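Local coordinates for protein glycerol trinitrate reductase (Agrobacterium tumefaciens, PDB 5EPD) that probably uses FMN to reduce nitrate esters such as glycerol trinitrate, as an old yellow enzyme, and was crystallised here without its flavin, at residues Q84-Y88 against Q89-G93; R164-L168 against E169-G173; Q238-P242 against E243-I247; D272-A276 against L277-Y281. All blocks are in the same frame, centred on the assembly; numbering follows the deposited sequence.

Interaction 1: Q84-Y88 against Q89-G93; sequences QGQGY and QDTPG
Tyr88 and Thr91 meet at the two ends of a type II beta turn, in the loop that leads from strand 73-80 of the TIM barrel to helix 97-112. The tight side is here: Thr91 CG2 lies 3.6 Å from Tyr88 CB, and the same methyl comes within 3.4 Å of Tyr88 O. Thr91 OG1 sits between its backbone N and carbonyl carbon (chi1 67°), which sets the hydroxyl beside Gln86 CG at 3.7 Å; its polar partner is Gln80 OE1. The Tyr88 ring swings away from the turn, and its hydroxyl bonds to that of Tyr201. Positive phi at Asp90 is the usual third-position conformation of a type II turn.

The other side is looser, with one water between the two parts. The side chain of Asp90 sets off away from Gln84-Tyr88, and the water bridges its N-H and Gln86 NE2, accepting from both. The Gln86 chain runs out extended to reach this spot, where NE2 serves two acceptors. One is the water, at 2.9 Å from NE2. The other is Tyr88 O, which lies in the amide plane of Gln86, while NE2 stands above the carbonyl plane of Tyr88 in a nearly straight bond of 2.9 Å (167° at the hydrogen).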
# COMPACT_ATOMS: atom_id res chain seq x y z
N GLN A 84 13.50 9.55 -5.09
CA GLN A 84 12.72 10.75 -4.90
C GLN A 84 11.46 10.40 -4.09
O GLN A 84 11.07 11.12 -3.14
CB GLN A 84 12.33 11.32 -6.27
CG GLN A 84 11.62 12.67 -6.17
CD GLN A 84 10.96 13.09 -7.46
OE1 GLN A 84 9.91 12.57 -7.86
NE2 GLN A 84 11.56 14.08 -8.12
N GLY A 85 10.84 9.29 -4.47
CA GLY A 85 9.68 8.79 -3.76
C GLY A 85 9.91 8.04 -2.46
O GLY A 85 8.93 7.47 -1.93
N GLN A 86 11.15 8.00 -1.93
CA GLN A 86 11.42 7.39 -0.62
C GLN A 86 11.21 8.41 0.50
O GLN A 86 11.66 9.58 0.40
CB GLN A 86 12.86 6.84 -0.52
CG GLN A 86 13.12 5.98 0.73
CD GLN A 86 14.59 5.53 0.91
OE1 GLN A 86 15.37 5.49 -0.04
NE2 GLN A 86 14.94 5.17 2.14
N GLY A 87 10.54 7.98 1.57
CA GLY A 87 10.21 8.87 2.71
C GLY A 87 10.58 8.38 4.10
O GLY A 87 10.61 9.14 5.05
N TYR A 88 10.84 7.09 4.21
CA TYR A 88 11.30 6.46 5.46
C TYR A 88 12.58 5.67 5.17
O TYR A 88 12.72 5.11 4.06
CB TYR A 88 10.23 5.51 5.98
CG TYR A 88 8.90 6.16 6.17
CD1 TYR A 88 8.04 6.34 5.11
CD2 TYR A 88 8.50 6.59 7.42
CE1 TYR A 88 6.80 6.93 5.30
CE2 TYR A 88 7.27 7.16 7.63
CZ TYR A 88 6.42 7.34 6.57
OH TYR A 88 5.20 7.95 6.79
N GLN A 89 13.50 5.63 6.13
CA GLN A 89 14.74 4.87 5.94
C GLN A 89 14.49 3.37 5.70
O GLN A 89 13.54 2.77 6.26
CB GLN A 89 15.67 5.03 7.13
CG GLN A 89 15.10 4.58 8.48
CD GLN A 89 16.14 4.69 9.59
OE1 GLN A 89 16.72 5.77 9.85
NE2 GLN A 89 16.41 3.56 10.26
N ASP A 90 15.32 2.77 4.85
CA ASP A 90 15.37 1.30 4.74
C ASP A 90 14.06 0.67 4.30
O ASP A 90 13.78 -0.48 4.61
CB ASP A 90 15.84 0.69 6.07
CG ASP A 90 17.19 1.21 6.47
OD1 ASP A 90 18.05 1.25 5.55
OD2 ASP A 90 17.39 1.58 7.66
N THR A 91 13.26 1.44 3.57
CA THR A 91 12.16 0.87 2.85
C THR A 91 12.74 0.41 1.49
O THR A 91 13.65 1.01 0.95
CB THR A 91 11.00 1.88 2.72
OG1 THR A 91 11.38 2.96 1.88
CG2 THR A 91 10.59 2.45 4.06
N PRO A 92 12.21 -0.68 0.93
CA PRO A 92 12.78 -1.21 -0.31
C PRO A 92 12.33 -0.52 -1.56
O PRO A 92 11.31 0.16 -1.56
CB PRO A 92 12.26 -2.67 -0.35
CG PRO A 92 10.97 -2.62 0.41
CD PRO A 92 11.22 -1.61 1.53
N GLY A 93 13.05 -0.77 -2.65
CA GLY A 93 12.74 -0.16 -3.95
C GLY A 93 12.28 -1.16 -4.98
O GLY A 93 12.23 -2.37 -4.74
O HOH W 1 17.34 4.62 3.63

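Interaction 2: R164-L168 against E169-G173; sequences RALEL and EELAG
Arg164 and Glu170 face each other from opposite directions in a two-pronged salt bridge. NH1 of Arg164 gives its N-H to Glu170 OE1 at 2.9 Å, almost perfectly straight, and Arg164 NH2, a little more bent, bonds to Glu170 OE2 at 2.7 Å. Both oxygens use their syn lone pairs, and the guanidinium and carboxylate are nearly coplanar (22° between planes), so neither group can easily rotate without breaking a bond.

Glu170 OE1 has a second donor: the backbone N of Glu167 reaches it on the anti side at 2.7 Å. In return, Glu170 N bonds to Glu167 O at 2.8 Å, coming from above the carbonyl plane. Side chain and backbone of Glu170 thus both hold Glu167. With three N-H groups on its carboxylate, Glu170 probably stays ionised.

Further out, the Arg164 chain gets there by a bend at chi3 (84°), while that of Glu170 runs extended beyond CG. Leu166 CD2 lies against the carboxylate, 3.7 Å from Glu170 OE2, and Leu166 CD1 packs on Leu171 CD2 at 4.0 Å. A water also links Leu168 O to Ala172 N.

Behind Arg164, strand 164-165 pairs in parallel with strand 140-141, and Arg214 NH1 holds Leu166 O. The whole is a strand-to-helix junction, in which the carboxylate of Glu170 ties the start of helix 171-187, on the outside of the TIM barrel, to the small two-stranded sheet that precedes it.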
# COMPACT_ATOMS: atom_id res chain seq x y z
N ARG A 164 9.33 20.98 -2.28
CA ARG A 164 9.32 21.82 -3.48
C ARG A 164 8.10 21.46 -4.35
O ARG A 164 7.84 20.27 -4.60
CB ARG A 164 10.63 21.55 -4.24
CG ARG A 164 10.77 22.06 -5.68
CD ARG A 164 12.13 21.67 -6.28
NE ARG A 164 12.15 20.31 -6.82
CZ ARG A 164 11.53 19.93 -7.95
NH1 ARG A 164 10.81 20.78 -8.69
NH2 ARG A 164 11.60 18.68 -8.34
N ALA A 165 7.35 22.46 -4.79
CA ALA A 165 6.18 22.20 -5.65
C ALA A 165 6.64 21.76 -7.04
O ALA A 165 7.48 22.41 -7.65
CB ALA A 165 5.31 23.44 -5.74
N LEU A 166 6.11 20.64 -7.54
CA LEU A 166 6.56 20.08 -8.83
C LEU A 166 6.21 20.94 -10.02
O LEU A 166 5.10 21.44 -10.14
CB LEU A 166 5.96 18.72 -9.08
CG LEU A 166 6.61 17.63 -8.24
CD1 LEU A 166 5.62 16.47 -8.07
CD2 LEU A 166 7.95 17.18 -8.86
N GLU A 167 7.18 21.10 -10.93
CA GLU A 167 6.93 21.75 -12.21
C GLU A 167 5.98 20.84 -12.99
O GLU A 167 6.17 19.61 -13.01
CB GLU A 167 8.24 21.97 -13.00
CG GLU A 167 9.33 22.78 -12.32
CD GLU A 167 8.84 24.15 -11.86
OE1 GLU A 167 7.91 24.71 -12.47
OE2 GLU A 167 9.39 24.68 -10.88
N LEU A 168 4.97 21.45 -13.62
CA LEU A 168 4.06 20.75 -14.52
C LEU A 168 4.81 19.78 -15.44
O LEU A 168 4.36 18.65 -15.68
CB LEU A 168 3.28 21.75 -15.37
CG LEU A 168 2.19 21.15 -16.27
CD1 LEU A 168 0.93 20.90 -15.45
CD2 LEU A 168 1.88 22.07 -17.44
N GLU A 169 5.97 20.22 -15.92
CA GLU A 169 6.77 19.44 -16.85
C GLU A 169 7.24 18.10 -16.26
O GLU A 169 7.38 17.13 -17.02
CB GLU A 169 8.00 20.23 -17.32
CG GLU A 169 7.71 21.41 -18.24
CD GLU A 169 6.84 22.49 -17.61
OE1 GLU A 169 7.18 22.98 -16.50
OE2 GLU A 169 5.80 22.85 -18.22
N GLU A 170 7.46 18.03 -14.94
CA GLU A 170 8.03 16.80 -14.30
C GLU A 170 7.02 15.63 -14.17
O GLU A 170 7.40 14.45 -14.05
CB GLU A 170 8.58 17.15 -12.93
CG GLU A 170 9.68 18.20 -12.93
CD GLU A 170 10.06 18.66 -11.52
OE1 GLU A 170 9.50 19.67 -11.07
OE2 GLU A 170 10.90 18.01 -10.85
N LEU A 171 5.73 15.96 -14.23
CA LEU A 171 4.68 15.05 -13.87
C LEU A 171 4.67 13.82 -14.75
O LEU A 171 4.63 12.71 -14.24
CB LEU A 171 3.32 15.75 -13.88
CG LEU A 171 3.15 16.91 -12.90
CD1 LEU A 171 1.69 17.33 -12.86
CD2 LEU A 171 3.62 16.55 -11.49
N ALA A 172 4.74 13.99 -16.07
CA ALA A 172 4.80 12.84 -16.97
C ALA A 172 5.93 11.89 -16.57
O ALA A 172 5.81 10.68 -16.71
CB ALA A 172 4.97 13.28 -18.41
N GLY A 173 7.03 12.46 -16.09
CA GLY A 173 8.17 11.67 -15.65
C GLY A 173 7.88 10.82 -14.44
O GLY A 173 8.40 9.70 -14.33
O HOH W 2 4.37 16.32 -17.43

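Interaction 3: Q238-P242 against E243-I247; sequences QEIGP and ERTGI
Arg244 folds back over Ile240 where helix 227-240 ends and the chain turns into strand 245-249, an alpha-to-beta connection of the TIM barrel. From its root, CB of Arg244 rests 3.9 Å from CD1 of Ile240. The chain then bends at chi2 (138°) and again at chi3, bringing CD to 3.2 Å from Ile240 O, with NE and CZ keeping near the same oxygen. At the tip NH1 donates to Ile240 O at 2.7 Å; the donor lies in the carbonyl plane, on a lone pair, and the oxygen lies near the guanidinium plane. NH1 also lies 3.6 Å from Ile240 CB. The end of the arginine therefore curls against the last carbonyl of the helix, where its positive charge probably suits the negative end of the helix dipole. Ile186 of helix 171-187 touches both Ile240 and Arg244.

Gly241 leaves helical geometry with positive phi. Having no side chain, it lets the carboxylate of Glu243 come in close, OE1 standing 3.4 Å from Gly241 CA. Downstream, the turn is stitched by backbone bonds from Arg244 N to Gly241 O and from Thr245 N to Pro242 O.

Thr245 points toward the turn from the first position of the strand, and its OG1 lies anti to its own carbonyl carbon (chi1 -54°), facing Gly241. Gly241 O is gripped twice, from opposite faces of its plane: Arg244 N comes from one, and from the other Thr245 OG1 donates its proton to Gly241 O at 2.8 Å.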
# COMPACT_ATOMS: atom_id res chain seq x y z
N GLN A 238 -2.25 -0.01 -18.30
CA GLN A 238 -1.90 -0.28 -19.70
C GLN A 238 -0.64 -1.12 -19.81
O GLN A 238 -0.60 -2.09 -20.57
CB GLN A 238 -1.74 1.00 -20.52
CG GLN A 238 -2.86 1.25 -21.51
CD GLN A 238 -2.46 2.27 -22.54
OE1 GLN A 238 -3.08 3.33 -22.66
NE2 GLN A 238 -1.39 1.98 -23.28
N GLU A 239 0.38 -0.74 -19.06
CA GLU A 239 1.63 -1.46 -19.04
C GLU A 239 1.45 -2.95 -18.78
O GLU A 239 2.07 -3.77 -19.47
CB GLU A 239 2.56 -0.88 -17.97
CG GLU A 239 3.94 -1.55 -17.88
CD GLU A 239 4.75 -1.42 -19.15
OE1 GLU A 239 4.57 -0.41 -19.85
OE2 GLU A 239 5.56 -2.33 -19.45
N ILE A 240 0.65 -3.31 -17.78
CA ILE A 240 0.60 -4.71 -17.31
C ILE A 240 -0.77 -5.37 -17.33
O ILE A 240 -0.86 -6.57 -17.12
CB ILE A 240 1.17 -4.84 -15.88
CG1 ILE A 240 0.23 -4.23 -14.83
CG2 ILE A 240 2.54 -4.19 -15.79
CD1 ILE A 240 0.67 -4.47 -13.40
N GLY A 241 -1.83 -4.60 -17.58
CA GLY A 241 -3.19 -5.10 -17.57
C GLY A 241 -3.98 -4.54 -16.39
O GLY A 241 -3.46 -4.42 -15.29
N PRO A 242 -5.25 -4.18 -16.61
CA PRO A 242 -6.10 -3.75 -15.50
C PRO A 242 -6.33 -4.86 -14.50
O PRO A 242 -6.57 -4.60 -13.31
CB PRO A 242 -7.44 -3.38 -16.15
CG PRO A 242 -7.28 -3.56 -17.61
CD PRO A 242 -5.90 -4.05 -17.93
N GLU A 243 -6.29 -6.10 -15.00
CA GLU A 243 -6.50 -7.31 -14.21
C GLU A 243 -5.31 -7.62 -13.27
O GLU A 243 -5.40 -8.54 -12.49
CB GLU A 243 -6.82 -8.52 -15.12
CG GLU A 243 -5.62 -9.27 -15.74
CD GLU A 243 -4.88 -8.52 -16.85
OE1 GLU A 243 -5.49 -7.65 -17.51
OE2 GLU A 243 -3.68 -8.83 -17.09
N ARG A 244 -4.21 -6.91 -13.38
CA ARG A 244 -3.15 -7.01 -12.38
C ARG A 244 -2.94 -5.67 -11.65
O ARG A 244 -1.97 -5.51 -10.89
CB ARG A 244 -1.86 -7.43 -13.06
CG ARG A 244 -1.84 -8.87 -13.59
CD ARG A 244 -1.18 -8.88 -14.95
NE ARG A 244 -0.02 -9.75 -15.07
CZ ARG A 244 1.03 -9.51 -15.86
NH1 ARG A 244 1.11 -8.40 -16.60
NH2 ARG A 244 2.02 -10.38 -15.91
N THR A 245 -3.87 -4.72 -11.85
CA THR A 245 -3.79 -3.40 -11.21
C THR A 245 -4.86 -3.23 -10.12
O THR A 245 -6.04 -3.53 -10.32
CB THR A 245 -3.93 -2.27 -12.24
OG1 THR A 245 -2.97 -2.47 -13.28
CG2 THR A 245 -3.71 -0.89 -11.60
N GLY A 246 -4.41 -2.76 -8.95
CA GLY A 246 -5.30 -2.32 -7.89
C GLY A 246 -4.83 -0.94 -7.45
O GLY A 246 -3.74 -0.50 -7.84
N ILE A 247 -5.66 -0.26 -6.67
CA ILE A 247 -5.26 0.98 -6.05
C ILE A 247 -5.80 0.95 -4.63
O ILE A 247 -6.86 0.34 -4.37
CB ILE A 247 -5.81 2.19 -6.85
CG1 ILE A 247 -5.29 3.50 -6.30
CG2 ILE A 247 -7.34 2.20 -6.85
CD1 ILE A 247 -5.70 4.68 -7.14

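Interaction 4: D272-A276 against L277-Y281; sequences DKLDA and LGIAY
The flat peptide of Asp275 receives Gly278 on a face: Gly278 N stands well above the carbonyl plane and bonds to Asp275 O at 3.0 Å. The carbonyl of Lys273 is met closer to its plane, with Leu277 N tilted 28° from it at 3.2 Å from Lys273 O. That same N-H makes a second, weak bond to Leu274 O. A water ties the Asp275 carboxylate to the turn, donating to Asp275 OD1 at 2.8 Å and also to Ile279 O. Ser308 OG is a further partner of Asp275 OD1.

This is the C-terminal end of helix 263-276, where the TIM-barrel chain turns from the outer helix layer back to strand 281-284. Bonds three residues apart take over from the four-residue helical ones, and Gly278, with positive phi, breaks the spiral.

Leu274 and Ile279 pack together on the buried side. With chi1 at 53°, Ile279 turns CG1 in over its own backbone, carrying CD1 back to 3.8 Å from Leu274 CD2, while CG1 itself lies 3.7 Å from Leu274 O. Both residues also touch Thr233 of helix 227-240 and Ile247 of strand 245-249. Leu277 lies over the helix end instead, its CG 3.7 Å from Lys273 O, and reaches Ala234 of helix 227-240.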
# COMPACT_ATOMS: atom_id res chain seq x y z
N ASP A 272 -15.57 6.52 -9.88
CA ASP A 272 -16.18 6.47 -11.23
C ASP A 272 -15.11 6.28 -12.30
O ASP A 272 -15.20 5.42 -13.17
CB ASP A 272 -16.95 7.77 -11.54
CG ASP A 272 -18.27 7.88 -10.80
OD1 ASP A 272 -18.86 6.83 -10.46
OD2 ASP A 272 -18.70 9.05 -10.58
N LYS A 273 -14.11 7.14 -12.26
CA LYS A 273 -13.02 7.09 -13.22
C LYS A 273 -12.17 5.81 -13.10
O LYS A 273 -11.71 5.27 -14.12
CB LYS A 273 -12.17 8.34 -13.05
CG LYS A 273 -12.88 9.58 -13.58
CD LYS A 273 -12.75 9.63 -15.10
CE LYS A 273 -13.32 10.90 -15.69
NZ LYS A 273 -14.68 10.70 -16.25
N LEU A 274 -11.95 5.35 -11.88
CA LEU A 274 -11.21 4.10 -11.68
C LEU A 274 -11.98 2.96 -12.27
O LEU A 274 -11.40 2.14 -12.98
CB LEU A 274 -10.93 3.82 -10.20
CG LEU A 274 -9.86 4.70 -9.58
CD1 LEU A 274 -9.97 4.62 -8.06
CD2 LEU A 274 -8.47 4.31 -10.09
N ASP A 275 -13.29 2.90 -12.01
CA ASP A 275 -14.11 1.85 -12.58
C ASP A 275 -14.06 1.85 -14.10
O ASP A 275 -14.01 0.80 -14.74
CB ASP A 275 -15.55 1.98 -12.13
CG ASP A 275 -16.38 0.75 -12.47
OD1 ASP A 275 -15.92 -0.38 -12.19
OD2 ASP A 275 -17.48 0.91 -13.02
N ALA A 276 -14.04 3.05 -14.68
CA ALA A 276 -13.97 3.21 -16.12
C ALA A 276 -12.70 2.62 -16.70
O ALA A 276 -12.73 2.10 -17.82
CB ALA A 276 -14.09 4.69 -16.51
N LEU A 277 -11.58 2.70 -15.96
CA LEU A 277 -10.31 2.10 -16.41
C LEU A 277 -10.31 0.56 -16.35
O LEU A 277 -9.39 -0.07 -16.88
CB LEU A 277 -9.14 2.64 -15.58
CG LEU A 277 -8.72 4.08 -15.87
CD1 LEU A 277 -7.85 4.67 -14.76
CD2 LEU A 277 -7.99 4.11 -17.20
N GLY A 278 -11.31 -0.03 -15.70
CA GLY A 278 -11.47 -1.49 -15.69
C GLY A 278 -10.58 -2.24 -14.71
O GLY A 278 -10.46 -3.46 -14.78
N ILE A 279 -9.99 -1.52 -13.77
CA ILE A 279 -9.00 -2.13 -12.87
C ILE A 279 -9.64 -3.20 -11.98
O ILE A 279 -10.83 -3.14 -11.64
CB ILE A 279 -8.21 -1.12 -12.00
CG1 ILE A 279 -9.15 -0.20 -11.24
CG2 ILE A 279 -7.23 -0.31 -12.85
CD1 ILE A 279 -8.45 0.54 -10.13
N ALA A 280 -8.80 -4.17 -11.63
CA ALA A 280 -9.20 -5.33 -10.83
C ALA A 280 -9.82 -4.97 -9.46
O ALA A 280 -10.77 -5.63 -9.04
CB ALA A 280 -8.00 -6.24 -10.62
N TYR A 281 -9.31 -3.96 -8.76
CA TYR A 281 -9.83 -3.67 -7.43
C TYR A 281 -9.49 -2.31 -6.86
O TYR A 281 -8.47 -1.71 -7.20
CB TYR A 281 -9.37 -4.75 -6.43
CG TYR A 281 -7.93 -4.65 -5.96
CD1 TYR A 281 -7.56 -3.73 -4.99
CD2 TYR A 281 -6.96 -5.53 -6.44
CE1 TYR A 281 -6.24 -3.67 -4.53
CE2 TYR A 281 -5.64 -5.49 -5.98
CZ TYR A 281 -5.29 -4.55 -5.02
OH TYR A 281 -4.00 -4.49 -4.57
O HOH W 3 -13.65 -1.96 -12.30

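How the interactions relate
The four contacts come one after another along the chain, and all belong to connections around one eight-stranded TIM barrel. Interactions 3 and 4 are neighbours, their centres about 10 Å apart: each lies where an outer helix gives way to a barrel strand, and they touch through probable hydrogen bonds from Ala280 N to Pro242 O and from Ile247 N to Tyr281 O, so the two turns feed adjacent parallel strands. Interaction 1 sits in the loop after strand 73-80, about 28 Å between centres from interaction 4 and across the middle of the chain. Interaction 2, about 20 Å from interaction 1 between centres, leads into helix 171-187, which also packs on Ile240 and Arg244 of interaction 3.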